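L-asparaginase 1 (Escherichia coli, PDB 6NXC) catalyses the hydrolysis of L-asparagine to L-aspartate and ammonium, working as a homotetramer that L-asparagine itself activates allosterically. Local coordinates at residues S25-T31 with Y102-L108; L128-V134 with I164-F170. The protein carries 1 engineered substitution. All blocks are in the same frame, centred on the assembly; numbering follows the deposited sequence.

Contact 1 (S25-T31 with Y102-L108)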
loop_
_atom_site.group_PDB
_atom_site.type_symbol
_atom_site.label_atom_id
_atom_site.label_comp_id
_atom_site.label_asym_id
_atom_site.label_seq_id
_atom_site.Cartn_x
_atom_site.Cartn_y
_atom_site.Cartn_z
ATOM N N SER B 25 26.678 19.643 -15.440
ATOM C CA SER B 25 27.708 18.606 -15.490
ATOM C C SER B 25 27.624 17.835 -14.189
ATOM O O SER B 25 27.903 18.431 -13.126
ATOM C CB SER B 25 29.002 19.322 -15.725
ATOM O OG SER B 25 30.023 18.401 -15.914
ATOM N N ILE B 26 27.359 16.558 -14.296
ATOM C CA ILE B 26 27.186 15.681 -13.114
ATOM C C ILE B 26 28.364 14.703 -13.040
ATOM O O ILE B 26 28.822 14.110 -14.049
ATOM C CB ILE B 26 25.839 14.967 -13.166
ATOM C CG1 ILE B 26 24.626 15.893 -13.416
ATOM C CG2 ILE B 26 25.647 14.094 -11.937
ATOM C CD1 ILE B 26 24.493 16.989 -12.385
ATOM N N TYR B 27 28.899 14.582 -11.865
ATOM C CA TYR B 27 29.971 13.611 -11.582
ATOM C C TYR B 27 29.358 12.297 -11.096
ATOM O O TYR B 27 28.572 12.287 -10.086
ATOM C CB TYR B 27 30.896 14.173 -10.517
ATOM C CG TYR B 27 32.109 13.332 -10.182
ATOM C CD1 TYR B 27 33.239 13.378 -11.009
ATOM C CD2 TYR B 27 32.189 12.569 -9.021
ATOM C CE1 TYR B 27 34.391 12.681 -10.708
ATOM C CE2 TYR B 27 33.348 11.837 -8.717
ATOM C CZ TYR B 27 34.454 11.921 -9.552
ATOM O OH TYR B 27 35.630 11.294 -9.241
ATOM N N VAL B 28 29.799 11.190 -11.702
ATOM C CA VAL B 28 29.254 9.863 -11.286
ATOM C C VAL B 28 30.451 9.071 -10.695
ATOM O O VAL B 28 31.374 8.771 -11.443
ATOM C CB VAL B 28 28.675 9.154 -12.487
ATOM C CG1 VAL B 28 28.086 7.778 -12.051
ATOM C CG2 VAL B 28 27.608 9.944 -13.196
ATOM N N ALA B 29 30.323 8.733 -9.430
ATOM C CA ALA B 29 31.255 7.888 -8.645
ATOM C C ALA B 29 30.762 6.461 -8.826
ATOM O O ALA B 29 29.795 6.055 -8.183
ATOM C CB ALA B 29 31.322 8.381 -7.229
ATOM N N TYR B 30 31.401 5.730 -9.736
ATOM C CA TYR B 30 31.090 4.313 -9.965
ATOM C C TYR B 30 31.866 3.485 -8.888
ATOM O O TYR B 30 32.969 3.117 -9.129
ATOM C CB TYR B 30 31.377 3.991 -11.412
ATOM C CG TYR B 30 31.104 2.545 -11.757
ATOM C CD1 TYR B 30 30.234 1.792 -11.047
ATOM C CD2 TYR B 30 31.841 1.956 -12.769
ATOM C CE1 TYR B 30 30.009 0.457 -11.381
ATOM C CE2 TYR B 30 31.636 0.633 -13.119
ATOM C CZ TYR B 30 30.693 -0.100 -12.454
ATOM O OH TYR B 30 30.540 -1.428 -12.766
ATOM N N THR B 31 31.265 3.182 -7.732
ATOM C CA THR B 31 31.942 2.517 -6.613
ATOM C C THR B 31 31.988 1.002 -6.849
ATOM O O THR B 31 32.830 0.362 -6.216
ATOM C CB THR B 31 31.372 2.930 -5.248
ATOM O OG1 THR B 31 30.059 2.380 -5.126
ATOM C CG2 THR B 31 31.422 4.408 -5.072
ATOM N N TYR B 102 31.761 20.324 -10.509
ATOM C CA TYR B 102 30.528 19.688 -11.053
ATOM C C TYR B 102 29.334 20.326 -10.367
ATOM O O TYR B 102 29.495 20.913 -9.301
ATOM C CB TYR B 102 30.620 18.182 -10.806
ATOM C CG TYR B 102 31.712 17.572 -11.644
ATOM C CD1 TYR B 102 33.034 17.522 -11.200
ATOM C CD2 TYR B 102 31.438 17.084 -12.908
ATOM C CE1 TYR B 102 34.065 16.995 -11.973
ATOM C CE2 TYR B 102 32.457 16.492 -13.642
ATOM C CZ TYR B 102 33.750 16.449 -13.191
ATOM O OH TYR B 102 34.717 15.893 -13.987
ATOM N N ASP B 103 28.159 20.136 -10.938
ATOM C CA ASP B 103 26.897 20.708 -10.426
ATOM C C ASP B 103 26.196 19.749 -9.498
ATOM O O ASP B 103 25.205 20.078 -8.857
ATOM C CB ASP B 103 26.042 21.120 -11.591
ATOM C CG ASP B 103 26.696 22.156 -12.481
ATOM O OD1 ASP B 103 27.282 23.061 -11.867
ATOM O OD2 ASP B 103 26.756 21.951 -13.763
ATOM N N GLY B 104 26.606 18.503 -9.521
ATOM C CA GLY B 104 25.995 17.470 -8.665
ATOM C C GLY B 104 26.737 16.164 -8.768
ATOM O O GLY B 104 27.567 16.001 -9.694
ATOM N N PHE B 105 26.322 15.195 -7.948
ATOM C CA PHE B 105 27.071 13.937 -7.744
ATOM C C PHE B 105 26.065 12.789 -7.718
ATOM O O PHE B 105 25.126 12.830 -6.899
ATOM C CB PHE B 105 27.858 14.126 -6.435
ATOM C CG PHE B 105 28.739 15.349 -6.523
ATOM C CD1 PHE B 105 30.043 15.279 -7.003
ATOM C CD2 PHE B 105 28.232 16.555 -6.103
ATOM C CE1 PHE B 105 30.800 16.436 -7.141
ATOM C CE2 PHE B 105 28.949 17.720 -6.314
ATOM C CZ PHE B 105 30.191 17.654 -6.896
ATOM N N VAL B 106 26.324 11.780 -8.493
ATOM C CA VAL B 106 25.593 10.492 -8.366
ATOM C C VAL B 106 26.580 9.424 -7.935
ATOM O O VAL B 106 27.693 9.279 -8.548
ATOM C CB VAL B 106 24.926 10.150 -9.694
ATOM C CG1 VAL B 106 24.375 8.712 -9.676
ATOM C CG2 VAL B 106 23.841 11.160 -10.049
ATOM N N ILE B 107 26.223 8.713 -6.894
ATOM C CA ILE B 107 27.061 7.654 -6.344
ATOM C C ILE B 107 26.389 6.357 -6.832
ATOM O O ILE B 107 25.323 6.021 -6.292
ATOM C CB ILE B 107 27.219 7.756 -4.821
ATOM C CG1 ILE B 107 27.628 9.128 -4.244
ATOM C CG2 ILE B 107 28.180 6.745 -4.294
ATOM C CD1 ILE B 107 28.790 9.777 -4.931
ATOM N N LEU B 108 27.050 5.627 -7.732
ATOM C CA LEU B 108 26.528 4.334 -8.193
ATOM C C LEU B 108 27.093 3.291 -7.229
ATOM O O LEU B 108 28.370 3.327 -7.001
ATOM C CB LEU B 108 27.049 4.003 -9.591
ATOM C CG LEU B 108 26.208 4.489 -10.740
ATOM C CD1 LEU B 108 26.808 3.992 -12.074
ATOM C CD2 LEU B 108 24.769 4.009 -10.599
#

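Contact 2 (L128-V134 with I164-F170)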
loop_
_atom_site.group_PDB
_atom_site.type_symbol
_atom_site.label_atom_id
_atom_site.label_comp_id
_atom_site.label_asym_id
_atom_site.label_seq_id
_atom_site.Cartn_x
_atom_site.Cartn_y
_atom_site.Cartn_z
ATOM N N LEU B 128 26.695 21.147 2.719
ATOM C CA LEU B 128 26.450 20.559 1.378
ATOM C C LEU B 128 25.511 21.480 0.578
ATOM O O LEU B 128 24.350 21.604 0.984
ATOM C CB LEU B 128 25.788 19.178 1.538
ATOM C CG LEU B 128 25.584 18.445 0.227
ATOM C CD1 LEU B 128 26.817 18.184 -0.601
ATOM C CD2 LEU B 128 24.966 17.101 0.466
ATOM N N GLY B 129 25.962 22.010 -0.566
ATOM C CA GLY B 129 25.172 22.945 -1.393
ATOM C C GLY B 129 24.947 22.469 -2.787
ATOM O O GLY B 129 24.586 23.305 -3.647
ATOM N N LYS B 130 25.056 21.134 -2.993
ATOM C CA LYS B 130 24.826 20.484 -4.285
ATOM C C LYS B 130 24.245 19.127 -3.985
ATOM O O LYS B 130 24.447 18.594 -2.915
ATOM C CB LYS B 130 26.098 20.362 -5.141
ATOM C CG LYS B 130 26.795 21.700 -5.396
ATOM C CD LYS B 130 28.021 21.599 -6.236
ATOM C CE LYS B 130 28.785 22.911 -6.272
ATOM N NZ LYS B 130 29.709 23.030 -7.403
ATOM N N PRO B 131 23.477 18.567 -4.927
ATOM C CA PRO B 131 22.844 17.280 -4.693
ATOM C C PRO B 131 23.912 16.189 -4.760
ATOM O O PRO B 131 24.855 16.146 -5.632
ATOM C CB PRO B 131 21.817 17.243 -5.827
ATOM C CG PRO B 131 22.387 18.088 -6.873
ATOM C CD PRO B 131 23.071 19.209 -6.196
ATOM N N VAL B 132 23.646 15.180 -3.935
ATOM C CA VAL B 132 24.409 13.920 -3.893
ATOM C C VAL B 132 23.347 12.862 -3.827
ATOM O O VAL B 132 22.557 12.870 -2.862
ATOM C CB VAL B 132 25.341 13.847 -2.686
ATOM C CG1 VAL B 132 25.982 12.520 -2.649
ATOM C CG2 VAL B 132 26.394 14.957 -2.617
ATOM N N ILE B 133 23.305 12.034 -4.840
ATOM C CA ILE B 133 22.253 11.010 -5.002
ATOM C C ILE B 133 22.900 9.646 -5.149
ATOM O O ILE B 133 23.678 9.392 -6.115
ATOM C CB ILE B 133 21.398 11.310 -6.245
ATOM C CG1 ILE B 133 20.888 12.761 -6.295
ATOM C CG2 ILE B 133 20.319 10.263 -6.328
ATOM C CD1 ILE B 133 19.833 13.017 -7.378
ATOM N N VAL B 134 22.553 8.733 -4.235
ATOM C CA VAL B 134 23.043 7.361 -4.325
ATOM C C VAL B 134 21.970 6.568 -5.075
ATOM O O VAL B 134 20.804 6.690 -4.727
ATOM C CB VAL B 134 23.341 6.811 -2.920
ATOM C CG1 VAL B 134 24.004 5.472 -2.954
ATOM C CG2 VAL B 134 24.175 7.792 -2.055
ATOM N N ILE B 164 18.232 19.175 -4.752
ATOM C CA ILE B 164 18.057 19.198 -3.289
ATOM C C ILE B 164 19.430 18.989 -2.650
ATOM O O ILE B 164 20.174 17.999 -3.011
ATOM C CB ILE B 164 17.012 18.171 -2.841
ATOM C CG1 ILE B 164 16.937 18.092 -1.309
ATOM C CG2 ILE B 164 17.377 16.860 -3.435
ATOM C CD1 ILE B 164 15.538 17.835 -0.707
ATOM N N ASN B 165 19.765 19.881 -1.729
ATOM C CA ASN B 165 21.089 19.870 -1.070
ATOM C C ASN B 165 21.096 18.961 0.158
ATOM O O ASN B 165 21.333 19.399 1.322
ATOM C CB ASN B 165 21.420 21.261 -0.526
ATOM C CG ASN B 165 21.643 22.300 -1.596
ATOM O OD1 ASN B 165 21.833 23.409 -1.151
ATOM N ND2 ASN B 165 21.580 21.991 -2.886
ATOM N N GLU B 166 20.907 17.688 -0.107
ATOM C CA GLU B 166 20.920 16.615 0.860
ATOM C C GLU B 166 21.497 15.420 0.136
ATOM O O GLU B 166 21.618 15.333 -1.167
ATOM C CB GLU B 166 19.486 16.262 1.308
ATOM C CG GLU B 166 18.790 17.234 2.192
ATOM C CD GLU B 166 17.481 16.672 2.745
ATOM O OE1 GLU B 166 16.537 17.437 2.813
ATOM O OE2 GLU B 166 17.421 15.462 3.133
ATOM N N VAL B 167 21.955 14.502 0.967
ATOM C CA VAL B 167 22.327 13.196 0.454
ATOM C C VAL B 167 21.036 12.404 0.327
ATOM O O VAL B 167 20.320 12.249 1.375
ATOM C CB VAL B 167 23.328 12.436 1.317
ATOM C CG1 VAL B 167 23.569 11.120 0.622
ATOM C CG2 VAL B 167 24.599 13.228 1.546
ATOM N N THR B 168 20.723 11.980 -0.886
ATOM C CA THR B 168 19.479 11.278 -1.133
ATOM C C THR B 168 19.787 9.951 -1.781
ATOM O O THR B 168 20.880 9.678 -2.235
ATOM C CB THR B 168 18.594 12.148 -2.025
ATOM O OG1 THR B 168 19.264 12.500 -3.256
ATOM C CG2 THR B 168 18.126 13.426 -1.346
ATOM N N LEU B 169 18.717 9.142 -1.918
ATOM C CA LEU B 169 18.798 7.806 -2.501
ATOM C C LEU B 169 17.653 7.710 -3.512
ATOM O O LEU B 169 16.490 7.986 -3.104
ATOM C CB LEU B 169 18.726 6.732 -1.385
ATOM C CG LEU B 169 19.001 5.324 -1.864
ATOM C CD1 LEU B 169 19.521 4.516 -0.660
ATOM C CD2 LEU B 169 17.768 4.730 -2.517
ATOM N N PHE B 170 17.960 7.432 -4.776
ATOM C CA PHE B 170 16.938 7.305 -5.873
ATOM C C PHE B 170 16.741 5.860 -6.250
ATOM O O PHE B 170 17.759 5.195 -6.501
ATOM C CB PHE B 170 17.351 8.060 -7.133
ATOM C CG PHE B 170 16.168 8.176 -8.012
ATOM C CD1 PHE B 170 15.887 7.090 -8.893
ATOM C CD2 PHE B 170 15.328 9.257 -7.949
ATOM C CE1 PHE B 170 14.761 7.151 -9.678
ATOM C CE2 PHE B 170 14.181 9.284 -8.738
ATOM C CZ PHE B 170 13.873 8.205 -9.531
HETATM O O HOH W 1 20.324 14.989 -3.342
#

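Contact 1 (S25-T31 with Y102-L108)
Tyr-27 and Tyr-102 meet as a T-shaped aromatic pair, the edge of the Tyr-27 ring turned toward the face of Tyr-102, with ring centroids 5.1 Å apart and planes at 56°. The CB of Tyr-27 also lies over that face, a CH-pi contact 3.9 Å from the Tyr-102 ring centroid. With CG trans to the backbone N (chi1 -176°), the Tyr-27 ring brings CD1 toward Tyr-102, while CB also meets Phe-105 CD1 at 3.8 Å. Its hydroxyl is held from outside, by Asp-94.

The backbones pair in parallel. Tyr-27 and Ala-29 use both N and O toward 102-108: Tyr-27 N binds Gly-104 O and Tyr-27 O takes Val-106 N, then Ala-29 N binds Val-106 O and Ala-29 O takes Leu-108 N. These strands are neighbours in the parallel part of the N-terminal domain's central sheet, strand 68-78 flanking 25-31 and strand 132-135 flanking 104-108.

Backbone and side chain together close both ends. At the entry, Ser-25 O accepts Asp-103 N at 2.8 Å, and Ser-25 N returns a bond to Asp-103 OD2 on the anti side, tilted 23° from the carboxylate plane. At the far end Leu-108 O is gripped twice by Thr-31, by the backbone N and by OG1 at 2.7 Å, the hydroxyl lying in the carbonyl plane on a lone pair.

Apolar packing divides between the faces. Ile-26 CG2 touches Val-106 CG2 at 3.9 Å and Val-28 CG1 reaches Leu-108 CD1, where helix 148-161 lies against Ile-26, Val-28 and Val-106. Ala-29 CB meets Ile-107 CD1 at 3.7 Å on the face shared with Tyr-27.

Contact 2 (L128-V134 with I164-F170)
Thr-168 sets its OG1 between its own backbone N and carbonyl carbon (chi1 56°), and Ile-133 turns CG1 away from its carbonyl carbon (chi1 -50°); the two side chains then meet through Ile-133 CG1 and Thr-168 OG1, 3.5 Å apart. Ile-133 CG2 lies alongside Phe-170 CB at 3.8 Å. A water sits 2.7 Å from Thr-168 OG1 and 2.6 Å from Glu-166 O, beside the start of the pairing, where the direct bond from Val-132 N to Glu-166 O is long and weak. Further on the ladder is regular: Thr-168 N binds Val-132 O at 2.8 Å, Val-134 N binds Thr-168 O, and Phe-170 N binds Val-134 O. On the other face, Leu-128 CD2 rests 4.0 Å from Val-167 CG2. Asn-165, centre of an inverse gamma turn, puts CB 3.3 Å from Leu-128 O and lays its amide beside Gly-129. A glycine here, without CB and amide, would probably leave a gap against Leu-128 O and Gly-129 and the turn freer to flex. Helix 148-161 connects the two parallel strands and packs Ala-155, Val-158 and Ala-159 on Ile-133, completing a classic beta-alpha-beta unit.

Overall arrangement
Both contacts are largely buried and belong to one sheet, with centres 10 Å apart. Strands 104-108 and 132-135 are neighbours, so contact 1 is stitched to contact 2 directly: Ile-107 N lies 2.7 Å from Ile-133 O, a probable hydrogen bond, and Lys-130 NZ, held also by Tyr-99, reaches Tyr-102 O. Helix 148-161 packs on residues of both. The N-terminal ends are the more exposed: there contact 1 has Tyr-102 and the carboxylate of Asp-103, contact 2 the inverse gamma turn at Asn-165; a water beside the first rungs of contact 2 adds to its pairing. At the C-terminal ends, Thr-31 lies about 7 Å from substrate-binding Ser-80, while Leu-169 is about 8 Å from both Thr-111 and the engineered Ala-182 of the allosteric site, side chain to side chain.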